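PDB 5HGC: serpin from Taeniopygia guttata, which binds a cortisol-type steroid and, as a member of the serpin family, may inhibit serine proteases. Local coordinates for residues S38-L49 with V166-Y174; V294-D302 with D311-H319. One frame throughout, in Å; residues are numbered along the deposited sequence.

Both contacts pack elements against central sheet A of the serpin. They share it through strands 167-176 and 316-325, which run parallel as neighbours. Their centres are 13 Å apart. Contact 1 sets a buried helix against the first strand. Contact 2 ties a surface loop to the lead-in of the second. Two polar pairs join them. Ser-171 OG meets His-319 ND1 at 2.8 Å, and Val-166 N meets Ser-315 OG at 2.8 Å. Neither contact belongs to the steroid pocket. The side chain of Ser-38 is about 13 Å from that ligand, and the side chain of Leu-49 about 11 Å from the bound amino sugar.

Contact 1. Residues S38-L49 with V166-Y174; sequences SPVSISTAFAML and VMLLASFVY. Unlike the reference sequence in segment 38-49: Thr-44 (reference Ala).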
ATOM      1  N   SER A  38      -0.194  -2.123  -0.079  1.00 25.53           N
ATOM      2  CA  SER A  38      -0.691  -0.789  -0.456  1.00 23.97           C
ATOM      3  C   SER A  38      -2.059  -0.498   0.165  1.00 25.50           C
ATOM      4  O   SER A  38      -3.062  -0.966  -0.316  1.00 26.49           O
ATOM      5  CB  SER A  38      -0.669  -0.554  -1.960  1.00 23.67           C
ATOM      6  OG  SER A  38      -1.220   0.735  -2.254  1.00 24.09           O
ATOM      7  N   PRO A  39      -2.092   0.268   1.275  1.00 27.28           N
ATOM      8  CA  PRO A  39      -3.407   0.608   1.865  1.00 27.81           C
ATOM      9  C   PRO A  39      -4.365   1.192   0.801  1.00 27.02           C
ATOM     10  O   PRO A  39      -5.505   0.751   0.672  1.00 29.18           O
ATOM     11  CB  PRO A  39      -3.073   1.703   2.889  1.00 28.04           C
ATOM     12  CG  PRO A  39      -1.610   1.647   3.107  1.00 28.09           C
ATOM     13  CD  PRO A  39      -0.961   0.941   1.951  1.00 26.52           C
ATOM     14  N   VAL A  40      -3.896   2.172   0.039  1.00 24.13           N
ATOM     15  CA  VAL A  40      -4.780   2.874  -0.848  1.00 22.35           C
ATOM     16  C   VAL A  40      -5.395   1.923  -1.866  1.00 23.87           C
ATOM     17  O   VAL A  40      -6.581   2.061  -2.164  1.00 26.24           O
ATOM     18  CB  VAL A  40      -4.104   4.071  -1.541  1.00 22.05           C
ATOM     19  CG1 VAL A  40      -2.903   3.659  -2.456  1.00 18.63           C
ATOM     20  CG2 VAL A  40      -5.182   4.963  -2.161  1.00 22.00           C
ATOM     21  N   SER A  41      -4.597   0.965  -2.346  1.00 21.55           N
ATOM     22  CA  SER A  41      -5.023  -0.044  -3.255  1.00 22.32           C
ATOM     23  C   SER A  41      -6.080  -0.973  -2.620  1.00 23.78           C
ATOM     24  O   SER A  41      -7.107  -1.234  -3.251  1.00 23.08           O
ATOM     25  CB  SER A  41      -3.813  -0.800  -3.770  1.00 25.19           C
ATOM     26  OG  SER A  41      -4.213  -2.064  -4.260  1.00 32.92           O
ATOM     27  N   ILE A  42      -5.886  -1.410  -1.369  1.00 23.86           N
ATOM     28  CA  ILE A  42      -6.901  -2.241  -0.707  1.00 24.62           C
ATOM     29  C   ILE A  42      -8.141  -1.420  -0.523  1.00 24.89           C
ATOM     30  O   ILE A  42      -9.230  -1.863  -0.875  1.00 24.90           O
ATOM     31  CB  ILE A  42      -6.447  -2.876   0.618  1.00 23.45           C
ATOM     32  CG1 ILE A  42      -5.298  -3.837   0.318  1.00 22.61           C
ATOM     33  CG2 ILE A  42      -7.613  -3.547   1.362  1.00 21.37           C
ATOM     34  CD1 ILE A  42      -4.550  -4.237   1.578  1.00 22.39           C
ATOM     35  N   SER A  43      -7.989  -0.208  -0.021  1.00 26.91           N
ATOM     36  CA  SER A  43      -9.185   0.560   0.282  1.00 27.79           C
ATOM     37  C   SER A  43      -9.980   0.736  -0.984  1.00 28.40           C
ATOM     38  O   SER A  43     -11.191   0.652  -0.955  1.00 28.11           O
ATOM     39  CB  SER A  43      -8.863   1.933   0.818  1.00 26.63           C
ATOM     40  OG  SER A  43      -8.511   1.836   2.147  1.00 28.26           O
ATOM     41  N   THR A  44      -9.283   0.989  -2.083  1.00 28.39           N
ATOM     42  CA  THR A  44      -9.918   1.285  -3.348  1.00 30.16           C
ATOM     43  C   THR A  44     -10.625   0.038  -3.913  1.00 29.42           C
ATOM     44  O   THR A  44     -11.745   0.192  -4.370  1.00 31.46           O
ATOM     45  CB  THR A  44      -8.887   1.866  -4.314  1.00 32.50           C
ATOM     46  OG1 THR A  44      -8.352   3.064  -3.742  1.00 37.85           O
ATOM     47  CG2 THR A  44      -9.498   2.208  -5.602  1.00 37.99           C
ATOM     48  N   ALA A  45     -10.007  -1.163  -3.835  1.00 27.00           N
ATOM     49  CA  ALA A  45     -10.594  -2.390  -4.376  1.00 26.85           C
ATOM     50  C   ALA A  45     -11.921  -2.654  -3.656  1.00 31.44           C
ATOM     51  O   ALA A  45     -12.938  -2.896  -4.318  1.00 33.94           O
ATOM     52  CB  ALA A  45      -9.663  -3.577  -4.246  1.00 24.84           C
ATOM     53  N   PHE A  46     -11.943  -2.501  -2.323  1.00 30.10           N
ATOM     54  CA  PHE A  46     -13.169  -2.715  -1.544  1.00 28.05           C
ATOM     55  C   PHE A  46     -14.268  -1.706  -1.680  1.00 28.97           C
ATOM     56  O   PHE A  46     -15.438  -2.085  -1.660  1.00 29.42           O
ATOM     57  CB  PHE A  46     -12.869  -3.048  -0.080  1.00 28.62           C
ATOM     58  CG  PHE A  46     -12.590  -4.493   0.093  1.00 27.56           C
ATOM     59  CD1 PHE A  46     -11.324  -4.996  -0.168  1.00 28.30           C
ATOM     60  CD2 PHE A  46     -13.627  -5.367   0.349  1.00 27.07           C
ATOM     61  CE1 PHE A  46     -11.103  -6.369  -0.139  1.00 32.34           C
ATOM     62  CE2 PHE A  46     -13.421  -6.736   0.397  1.00 28.67           C
ATOM     63  CZ  PHE A  46     -12.157  -7.244   0.159  1.00 31.81           C
ATOM     64  N   ALA A  47     -13.913  -0.440  -1.855  1.00 27.62           N
ATOM     65  CA  ALA A  47     -14.915   0.592  -2.036  1.00 28.84           C
ATOM     66  C   ALA A  47     -15.625   0.285  -3.346  1.00 32.66           C
ATOM     67  O   ALA A  47     -16.844   0.365  -3.442  1.00 30.62           O
ATOM     68  CB  ALA A  47     -14.268   1.960  -2.094  1.00 28.86           C
ATOM     69  N   MET A  48     -14.846  -0.139  -4.334  1.00 33.44           N
ATOM     70  CA  MET A  48     -15.378  -0.562  -5.598  1.00 33.38           C
ATOM     71  C   MET A  48     -16.399  -1.715  -5.460  1.00 33.53           C
ATOM     72  O   MET A  48     -17.479  -1.629  -6.058  1.00 32.16           O
ATOM     73  CB  MET A  48     -14.217  -0.903  -6.485  1.00 36.19           C
ATOM     74  CG  MET A  48     -14.569  -1.166  -7.912  1.00 37.31           C
ATOM     75  SD  MET A  48     -13.794  -2.726  -8.268  1.00 56.68           S
ATOM     76  CE  MET A  48     -15.133  -3.795  -7.776  1.00 36.00           C
ATOM     77  N   LEU A  49     -16.111  -2.750  -4.657  1.00 28.48           N
ATOM     78  CA  LEU A  49     -17.149  -3.740  -4.350  1.00 28.46           C
ATOM     79  C   LEU A  49     -18.390  -3.127  -3.763  1.00 28.52           C
ATOM     80  O   LEU A  49     -19.522  -3.541  -4.081  1.00 27.96           O
ATOM     81  CB  LEU A  49     -16.687  -4.824  -3.399  1.00 30.81           C
ATOM     82  CG  LEU A  49     -15.825  -5.926  -3.993  1.00 35.67           C
ATOM     83  CD1 LEU A  49     -15.680  -6.967  -2.901  1.00 37.18           C
ATOM     84  CD2 LEU A  49     -16.446  -6.565  -5.230  1.00 35.32           C
ATOM     85  N   VAL A 166     -16.051 -18.474  -6.994  1.00 32.41           N
ATOM     86  CA  VAL A 166     -17.117 -17.695  -7.573  1.00 35.78           C
ATOM     87  C   VAL A 166     -16.492 -16.406  -8.161  1.00 36.64           C
ATOM     88  O   VAL A 166     -16.628 -16.135  -9.357  1.00 35.18           O
ATOM     89  CB  VAL A 166     -18.208 -17.479  -6.507  1.00 37.16           C
ATOM     90  CG1 VAL A 166     -19.239 -16.481  -6.959  1.00 41.72           C
ATOM     91  CG2 VAL A 166     -18.914 -18.802  -6.208  1.00 43.38           C
ATOM     92  N   MET A 167     -15.769 -15.651  -7.316  1.00 37.50           N
ATOM     93  CA  MET A 167     -15.112 -14.382  -7.709  1.00 34.10           C
ATOM     94  C   MET A 167     -13.780 -14.194  -6.987  1.00 32.89           C
ATOM     95  O   MET A 167     -13.685 -14.364  -5.761  1.00 33.90           O
ATOM     96  CB  MET A 167     -16.045 -13.196  -7.443  1.00 35.05           C
ATOM     97  CG  MET A 167     -15.370 -11.852  -7.531  1.00 37.00           C
ATOM     98  SD  MET A 167     -16.533 -10.486  -7.563  1.00 37.98           S
ATOM     99  CE  MET A 167     -17.249 -10.589  -5.938  1.00 39.62           C
ATOM    100  N   LEU A 168     -12.763 -13.900  -7.778  1.00 28.65           N
ATOM    101  CA  LEU A 168     -11.478 -13.439  -7.337  1.00 28.86           C
ATOM    102  C   LEU A 168     -11.395 -11.899  -7.478  1.00 29.05           C
ATOM    103  O   LEU A 168     -11.527 -11.362  -8.574  1.00 27.36           O
ATOM    104  CB  LEU A 168     -10.396 -14.112  -8.202  1.00 29.16           C
ATOM    105  CG  LEU A 168      -8.967 -13.606  -7.955  1.00 34.51           C
ATOM    106  CD1 LEU A 168      -8.515 -13.884  -6.518  1.00 39.10           C
ATOM    107  CD2 LEU A 168      -7.951 -14.167  -8.924  1.00 31.61           C
ATOM    108  N   LEU A 169     -11.197 -11.178  -6.379  1.00 32.89           N
ATOM    109  CA  LEU A 169     -10.874  -9.724  -6.452  1.00 30.72           C
ATOM    110  C   LEU A 169      -9.382  -9.591  -6.391  1.00 31.41           C
ATOM    111  O   LEU A 169      -8.779  -9.995  -5.404  1.00 31.58           O
ATOM    112  CB  LEU A 169     -11.523  -8.955  -5.307  1.00 29.06           C
ATOM    113  CG  LEU A 169     -11.259  -7.454  -5.164  1.00 30.75           C
ATOM    114  CD1 LEU A 169     -11.733  -6.610  -6.341  1.00 27.23           C
ATOM    115  CD2 LEU A 169     -11.963  -7.015  -3.888  1.00 30.90           C
ATOM    116  N   ALA A 170      -8.779  -9.087  -7.457  1.00 29.29           N
ATOM    117  CA  ALA A 170      -7.333  -8.817  -7.474  1.00 30.88           C
ATOM    118  C   ALA A 170      -6.999  -7.280  -7.332  1.00 35.82           C
ATOM    119  O   ALA A 170      -7.520  -6.466  -8.123  1.00 37.20           O
ATOM    120  CB  ALA A 170      -6.717  -9.366  -8.744  1.00 26.43           C
ATOM    121  N   SER A 171      -6.172  -6.877  -6.335  1.00 33.67           N
ATOM    122  CA  SER A 171      -5.498  -5.562  -6.452  1.00 29.79           C
ATOM    123  C   SER A 171      -4.003  -5.711  -6.438  1.00 29.20           C
ATOM    124  O   SER A 171      -3.427  -6.479  -5.644  1.00 26.90           O
ATOM    125  CB  SER A 171      -5.967  -4.500  -5.463  1.00 29.43           C
ATOM    126  OG  SER A 171      -5.529  -4.887  -4.182  1.00 31.13           O
ATOM    127  N   PHE A 172      -3.369  -4.973  -7.340  1.00 25.66           N
ATOM    128  CA  PHE A 172      -1.957  -5.058  -7.445  1.00 25.98           C
ATOM    129  C   PHE A 172      -1.395  -3.714  -7.845  1.00 25.43           C
ATOM    130  O   PHE A 172      -2.076  -2.901  -8.448  1.00 26.21           O
ATOM    131  CB  PHE A 172      -1.566  -6.167  -8.411  1.00 24.46           C
ATOM    132  CG  PHE A 172      -2.268  -6.090  -9.732  1.00 29.73           C
ATOM    133  CD1 PHE A 172      -3.618  -6.510  -9.866  1.00 30.74           C
ATOM    134  CD2 PHE A 172      -1.594  -5.614 -10.872  1.00 29.00           C
ATOM    135  CE1 PHE A 172      -4.259  -6.432 -11.112  1.00 32.16           C
ATOM    136  CE2 PHE A 172      -2.245  -5.559 -12.121  1.00 28.48           C
ATOM    137  CZ  PHE A 172      -3.567  -5.960 -12.238  1.00 29.17           C
ATOM    138  N   VAL A 173      -0.131  -3.500  -7.520  1.00 26.10           N
ATOM    139  CA  VAL A 173       0.519  -2.178  -7.709  1.00 25.52           C
ATOM    140  C   VAL A 173       2.006  -2.367  -7.562  1.00 24.63           C
ATOM    141  O   VAL A 173       2.450  -3.035  -6.630  1.00 24.79           O
ATOM    142  CB  VAL A 173      -0.025  -1.097  -6.735  1.00 21.64           C
ATOM    143  CG1 VAL A 173       0.048  -1.588  -5.298  1.00 19.69           C
ATOM    144  CG2 VAL A 173       0.680   0.216  -6.968  1.00 21.46           C
ATOM    145  N   TYR A 174       2.737  -1.835  -8.536  1.00 25.45           N
ATOM    146  CA  TYR A 174       4.197  -1.767  -8.518  1.00 30.06           C
ATOM    147  C   TYR A 174       4.585  -0.265  -8.465  1.00 32.51           C
ATOM    148  O   TYR A 174       3.932   0.581  -9.115  1.00 27.77           O
ATOM    149  CB  TYR A 174       4.831  -2.427  -9.767  1.00 30.13           C
ATOM    150  CG  TYR A 174       6.304  -2.054  -9.964  1.00 33.21           C
ATOM    151  CD1 TYR A 174       7.344  -2.807  -9.341  1.00 34.46           C
ATOM    152  CD2 TYR A 174       6.683  -0.924 -10.745  1.00 33.32           C
ATOM    153  CE1 TYR A 174       8.699  -2.483  -9.544  1.00 31.93           C
ATOM    154  CE2 TYR A 174       8.039  -0.570 -10.908  1.00 30.49           C
ATOM    155  CZ  TYR A 174       9.023  -1.345 -10.307  1.00 32.50           C
ATOM    156  OH  TYR A 174      10.329  -0.999 -10.485  1.00 34.36           O
TER
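In the shutter region of the serpin fold, Ser-41 and Ala-45 of helix 39-52 (helix B) face Ser-171 of strand 167-176 in sheet A. The helix runs nearly antiparallel to the strand, at 151°, with the short axes 8.3 Å apart. Small residues allow the close approach: the CA atoms of Ala-45 and Ser-171 are 6.4 Å apart. Leu-169 carries most of the apolar contact. Its CG stands anti to the backbone N (chi1 177°), and this turns the side chain to the helix, where CD2 goes in among three residues. CD2 lies over one face of the Phe-46 ring as a CH-pi contact, 4.2 Å from the centroid and 22° off the normal. The same methyl meets Leu-49 CD1 tip to tip at 3.8 Å and also touches Ala-45 CB. Leu-49 also slides past Met-167, whose chain bends at its last torsion and brings CE to 4.2 Å from Leu-49 CD2. Polar groups take over toward the start of the helix. Ser-41 OG and Ser-171 OG lie 3.1 Å apart, a weak hydrogen bond at most. The main partner of Ser-171 OG is His-319 ND1, while the backbone N of Ser-38 donates to His-319 NE2, so ND1 probably carries the proton shared with Ser-171 OG. One imidazole therefore ties the strand serine to the start of the helix. Ser-38 is the N-cap. Its OG takes a weak bond from Ser-41 N, 3.4 Å long, and a further hydrogen bond joins this OG to Leu-368 O. Beside the cap, Val-173 CG1 packs against Ser-38 CB at 3.6 Å.

Contact 2. Residues V294-D302 with D311-H319; sequences VDVFTNQAD and DLKVSKVVH. Unlike the reference sequence in segment 294-302: Asn-299 (reference Ser).
Lys-313 reaches alongside the turn 298-301 and crosses the amide of Asn-299 at its end. Its CG sits between the backbone N and the carbonyl carbon (chi1 73°), and beyond it the chain is extended. CB passes Thr-298 O, and CD comes within 3.6 Å of Phe-297 O. NZ then donates to Asn-299 OD1 at 2.8 Å. The ammonium sits above the amide plane, 39° out of it. This end of the contact is exposed. With a methionine in place of Lys-313, Asn-299 OD1 would probably lose this donor and the amide would be freer to turn.

Deeper in, Phe-297 and Val-314 lie side by side and point the same way. The ring turns its edge to Val-314: CD1 is 3.6 Å from Val-314 O, which lies in the ring plane. CE1 meets Val-317 CG1 at 3.9 Å. One face of the ring is covered from its own segment by Val-296 CG1. The other methyl of that valine, CG2, crosses Val-314 CG2 at 3.7 Å. A straight backbone bond holds the pair in place, Val-314 N to Val-296 O, 2.9 Å and 175°. Ala-301 CB rests on Leu-312 O at 3.4 Å, and a water links Ala-301 O to Leu-312 N. Leu-288 of helix 285-290 also packs on Phe-297. The loop itself is a short 3-10 segment followed by a type I beta turn, with an ST turn at Thr-298, set against the lead-in to a central strand of serpin sheet A.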
ATOM      1  N   VAL A 294     -17.542  -8.967   6.822  1.00 44.77           N
ATOM      2  CA  VAL A 294     -17.892 -10.367   7.081  1.00 45.53           C
ATOM      3  C   VAL A 294     -18.753 -10.976   5.990  1.00 42.69           C
ATOM      4  O   VAL A 294     -18.337 -11.961   5.371  1.00 43.90           O
ATOM      5  CB  VAL A 294     -18.587 -10.540   8.478  1.00 50.96           C
ATOM      6  CG1 VAL A 294     -19.164 -11.960   8.670  1.00 45.84           C
ATOM      7  CG2 VAL A 294     -17.618 -10.173   9.613  1.00 52.14           C
ATOM      8  N   ASP A 295     -19.944 -10.397   5.800  1.00 38.75           N
ATOM      9  CA  ASP A 295     -21.001 -10.938   4.945  1.00 39.91           C
ATOM     10  C   ASP A 295     -20.593 -11.085   3.501  1.00 40.67           C
ATOM     11  O   ASP A 295     -21.070 -11.991   2.837  1.00 42.16           O
ATOM     12  CB  ASP A 295     -22.226 -10.027   4.955  1.00 43.25           C
ATOM     13  CG  ASP A 295     -22.867  -9.885   6.337  1.00 49.33           C
ATOM     14  OD1 ASP A 295     -22.394 -10.527   7.330  1.00 50.79           O
ATOM     15  OD2 ASP A 295     -23.864  -9.102   6.408  1.00 51.62           O
ATOM     16  N   VAL A 296     -19.725 -10.181   3.023  1.00 37.88           N
ATOM     17  CA  VAL A 296     -19.244 -10.191   1.645  1.00 37.57           C
ATOM     18  C   VAL A 296     -18.529 -11.494   1.303  1.00 40.90           C
ATOM     19  O   VAL A 296     -18.491 -11.920   0.139  1.00 42.60           O
ATOM     20  CB  VAL A 296     -18.353  -8.951   1.328  1.00 35.10           C
ATOM     21  CG1 VAL A 296     -16.936  -9.104   1.855  1.00 31.28           C
ATOM     22  CG2 VAL A 296     -18.346  -8.676  -0.170  1.00 31.68           C
ATOM     23  N   PHE A 297     -17.956 -12.119   2.322  1.00 41.87           N
ATOM     24  CA  PHE A 297     -17.246 -13.373   2.103  1.00 47.99           C
ATOM     25  C   PHE A 297     -18.143 -14.626   2.253  1.00 45.28           C
ATOM     26  O   PHE A 297     -17.749 -15.735   1.892  1.00 44.28           O
ATOM     27  CB  PHE A 297     -16.012 -13.418   2.987  1.00 42.73           C
ATOM     28  CG  PHE A 297     -15.067 -12.277   2.756  1.00 42.67           C
ATOM     29  CD1 PHE A 297     -14.320 -12.199   1.578  1.00 42.25           C
ATOM     30  CD2 PHE A 297     -14.897 -11.288   3.737  1.00 43.80           C
ATOM     31  CE1 PHE A 297     -13.426 -11.168   1.393  1.00 44.08           C
ATOM     32  CE2 PHE A 297     -13.997 -10.252   3.558  1.00 39.88           C
ATOM     33  CZ  PHE A 297     -13.264 -10.195   2.382  1.00 44.30           C
ATOM     34  N   THR A 298     -19.366 -14.422   2.727  1.00 39.10           N
ATOM     35  CA  THR A 298     -20.218 -15.526   3.105  1.00 45.43           C
ATOM     36  C   THR A 298     -21.416 -15.623   2.170  1.00 55.05           C
ATOM     37  O   THR A 298     -21.652 -14.757   1.297  1.00 59.21           O
ATOM     38  CB  THR A 298     -20.701 -15.393   4.583  1.00 43.75           C
ATOM     39  OG1 THR A 298     -21.619 -14.301   4.724  1.00 39.62           O
ATOM     40  CG2 THR A 298     -19.539 -15.182   5.556  1.00 39.79           C
ATOM     41  N   ASN A 299     -22.195 -16.671   2.386  1.00 60.03           N
ATOM     42  CA  ASN A 299     -23.402 -16.877   1.618  1.00 59.19           C
ATOM     43  C   ASN A 299     -24.484 -15.912   2.025  1.00 51.72           C
ATOM     44  O   ASN A 299     -25.578 -15.932   1.486  1.00 58.27           O
ATOM     45  CB  ASN A 299     -23.845 -18.348   1.664  1.00 64.47           C
ATOM     46  CG  ASN A 299     -23.127 -19.208   0.630  1.00 74.59           C
ATOM     47  OD1 ASN A 299     -22.380 -18.711  -0.224  1.00 79.67           O
ATOM     48  ND2 ASN A 299     -23.351 -20.513   0.701  1.00 89.58           N
ATOM     49  N   GLN A 300     -24.159 -15.006   2.926  1.00 49.33           N
ATOM     50  CA  GLN A 300     -25.134 -14.001   3.297  1.00 49.02           C
ATOM     51  C   GLN A 300     -24.833 -12.699   2.550  1.00 45.65           C
ATOM     52  O   GLN A 300     -25.543 -11.713   2.754  1.00 40.15           O
ATOM     53  CB  GLN A 300     -25.215 -13.803   4.833  1.00 58.17           C
ATOM     54  CG  GLN A 300     -25.778 -15.003   5.611  1.00 65.52           C
ATOM     55  CD  GLN A 300     -24.724 -16.110   5.860  1.00 83.23           C
ATOM     56  OE1 GLN A 300     -23.721 -15.886   6.563  1.00 87.48           O
ATOM     57  NE2 GLN A 300     -24.943 -17.309   5.274  1.00 74.16           N
ATOM     58  N   ALA A 301     -23.786 -12.698   1.700  1.00 44.77           N
ATOM     59  CA  ALA A 301     -23.428 -11.524   0.838  1.00 41.95           C
ATOM     60  C   ALA A 301     -24.603 -11.081   0.019  1.00 40.01           C
ATOM     61  O   ALA A 301     -25.273 -11.923  -0.541  1.00 46.47           O
ATOM     62  CB  ALA A 301     -22.285 -11.870  -0.086  1.00 40.91           C
ATOM     63  N   ASP A 302     -24.895  -9.783  -0.000  1.00 35.21           N
ATOM     64  CA  ASP A 302     -25.796  -9.211  -0.996  1.00 35.77           C
ATOM     65  C   ASP A 302     -24.941  -8.386  -1.976  1.00 38.27           C
ATOM     66  O   ASP A 302     -24.701  -7.156  -1.785  1.00 39.09           O
ATOM     67  CB  ASP A 302     -26.869  -8.357  -0.347  1.00 37.93           C
ATOM     68  CG  ASP A 302     -27.885  -7.854  -1.335  1.00 48.30           C
ATOM     69  OD1 ASP A 302     -27.715  -8.124  -2.555  1.00 55.88           O
ATOM     70  OD2 ASP A 302     -28.882  -7.211  -0.901  1.00 49.91           O
ATOM     71  N   ASP A 311     -26.625 -14.097  -5.471  1.00 39.35           N
ATOM     72  CA  ASP A 311     -25.940 -15.353  -5.700  1.00 38.35           C
ATOM     73  C   ASP A 311     -24.416 -15.245  -5.662  1.00 40.24           C
ATOM     74  O   ASP A 311     -23.736 -16.226  -5.934  1.00 41.55           O
ATOM     75  CB  ASP A 311     -26.398 -15.993  -7.043  1.00 43.23           C
ATOM     76  CG  ASP A 311     -26.324 -15.022  -8.261  1.00 48.70           C
ATOM     77  OD1 ASP A 311     -25.703 -13.931  -8.185  1.00 46.85           O
ATOM     78  OD2 ASP A 311     -26.892 -15.364  -9.324  1.00 51.50           O
ATOM     79  N   LEU A 312     -23.867 -14.066  -5.359  1.00 39.22           N
ATOM     80  CA  LEU A 312     -22.413 -13.862  -5.496  1.00 36.46           C
ATOM     81  C   LEU A 312     -21.792 -13.594  -4.141  1.00 35.16           C
ATOM     82  O   LEU A 312     -22.450 -13.083  -3.250  1.00 37.15           O
ATOM     83  CB  LEU A 312     -22.119 -12.724  -6.494  1.00 35.71           C
ATOM     84  CG  LEU A 312     -20.674 -12.240  -6.665  1.00 34.95           C
ATOM     85  CD1 LEU A 312     -19.773 -13.175  -7.471  1.00 34.63           C
ATOM     86  CD2 LEU A 312     -20.658 -10.901  -7.319  1.00 34.46           C
ATOM     87  N   LYS A 313     -20.529 -13.955  -3.979  1.00 35.01           N
ATOM     88  CA  LYS A 313     -19.768 -13.637  -2.771  1.00 34.15           C
ATOM     89  C   LYS A 313     -18.311 -13.594  -3.194  1.00 34.41           C
ATOM     90  O   LYS A 313     -17.943 -14.098  -4.273  1.00 31.39           O
ATOM     91  CB  LYS A 313     -19.967 -14.713  -1.685  1.00 40.05           C
ATOM     92  CG  LYS A 313     -19.240 -16.026  -2.008  1.00 45.00           C
ATOM     93  CD  LYS A 313     -19.498 -17.074  -0.940  1.00 60.16           C
ATOM     94  CE  LYS A 313     -19.021 -18.435  -1.446  1.00 72.70           C
ATOM     95  NZ  LYS A 313     -19.765 -19.546  -0.789  1.00 74.07           N
ATOM     96  N   VAL A 314     -17.459 -13.016  -2.357  1.00 34.97           N
ATOM     97  CA  VAL A 314     -16.065 -12.890  -2.743  1.00 35.55           C
ATOM     98  C   VAL A 314     -15.408 -14.139  -2.258  1.00 35.92           C
ATOM     99  O   VAL A 314     -15.380 -14.360  -1.071  1.00 42.60           O
ATOM    100  CB  VAL A 314     -15.421 -11.604  -2.162  1.00 33.99           C
ATOM    101  CG1 VAL A 314     -13.963 -11.468  -2.569  1.00 33.18           C
ATOM    102  CG2 VAL A 314     -16.223 -10.403  -2.626  1.00 36.27           C
ATOM    103  N   SER A 315     -14.907 -14.957  -3.176  1.00 37.10           N
ATOM    104  CA  SER A 315     -14.254 -16.212  -2.798  1.00 41.43           C
ATOM    105  C   SER A 315     -12.840 -15.953  -2.253  1.00 44.04           C
ATOM    106  O   SER A 315     -12.435 -16.534  -1.272  1.00 45.31           O
ATOM    107  CB  SER A 315     -14.190 -17.218  -3.971  1.00 38.02           C
ATOM    108  OG  SER A 315     -15.469 -17.592  -4.418  1.00 39.09           O
ATOM    109  N   LYS A 316     -12.115 -15.057  -2.903  1.00 47.33           N
ATOM    110  CA  LYS A 316     -10.702 -14.862  -2.683  1.00 44.19           C
ATOM    111  C   LYS A 316     -10.445 -13.402  -3.112  1.00 44.70           C
ATOM    112  O   LYS A 316     -10.985 -12.955  -4.137  1.00 41.26           O
ATOM    113  CB  LYS A 316      -9.954 -15.844  -3.560  1.00 42.28           C
ATOM    114  CG  LYS A 316      -8.972 -16.714  -2.811  1.00 50.61           C
ATOM    115  CD  LYS A 316      -7.740 -17.079  -3.674  1.00 56.90           C
ATOM    116  CE  LYS A 316      -6.714 -17.927  -2.898  1.00 58.25           C
ATOM    117  NZ  LYS A 316      -5.378 -18.028  -3.527  1.00 54.76           N
ATOM    118  N   VAL A 317      -9.713 -12.649  -2.277  1.00 42.34           N
ATOM    119  CA  VAL A 317      -9.128 -11.338  -2.626  1.00 33.08           C
ATOM    120  C   VAL A 317      -7.659 -11.428  -2.395  1.00 34.66           C
ATOM    121  O   VAL A 317      -7.222 -11.645  -1.273  1.00 38.38           O
ATOM    122  CB  VAL A 317      -9.762 -10.137  -1.908  1.00 34.15           C
ATOM    123  CG1 VAL A 317     -10.078 -10.418  -0.451  1.00 37.21           C
ATOM    124  CG2 VAL A 317      -8.922  -8.861  -2.075  1.00 33.87           C
ATOM    125  N   VAL A 318      -6.908 -11.349  -3.487  1.00 35.67           N
ATOM    126  CA  VAL A 318      -5.445 -11.304  -3.477  1.00 35.47           C
ATOM    127  C   VAL A 318      -4.965  -9.883  -3.691  1.00 33.66           C
ATOM    128  O   VAL A 318      -5.414  -9.224  -4.631  1.00 37.08           O
ATOM    129  CB  VAL A 318      -4.826 -12.213  -4.540  1.00 36.44           C
ATOM    130  CG1 VAL A 318      -3.312 -12.270  -4.348  1.00 37.22           C
ATOM    131  CG2 VAL A 318      -5.386 -13.615  -4.339  1.00 40.82           C
ATOM    132  N   HIS A 319      -4.086  -9.416  -2.796  1.00 29.60           N
ATOM    133  CA  HIS A 319      -3.403  -8.133  -2.933  1.00 28.28           C
ATOM    134  C   HIS A 319      -1.906  -8.317  -3.099  1.00 29.09           C
ATOM    135  O   HIS A 319      -1.297  -9.007  -2.291  1.00 33.66           O
ATOM    136  CB  HIS A 319      -3.667  -7.261  -1.735  1.00 29.90           C
ATOM    137  CG  HIS A 319      -2.886  -5.990  -1.759  1.00 33.68           C
ATOM    138  ND1 HIS A 319      -3.171  -4.956  -2.628  1.00 35.44           N
ATOM    139  CD2 HIS A 319      -1.792  -5.604  -1.056  1.00 31.66           C
ATOM    140  CE1 HIS A 319      -2.300  -3.979  -2.437  1.00 37.24           C
ATOM    141  NE2 HIS A 319      -1.457  -4.347  -1.485  1.00 33.49           N
TER
HETATM  142  O   HOH W   1     -25.023 -12.103  -3.479  1.00 38.91           O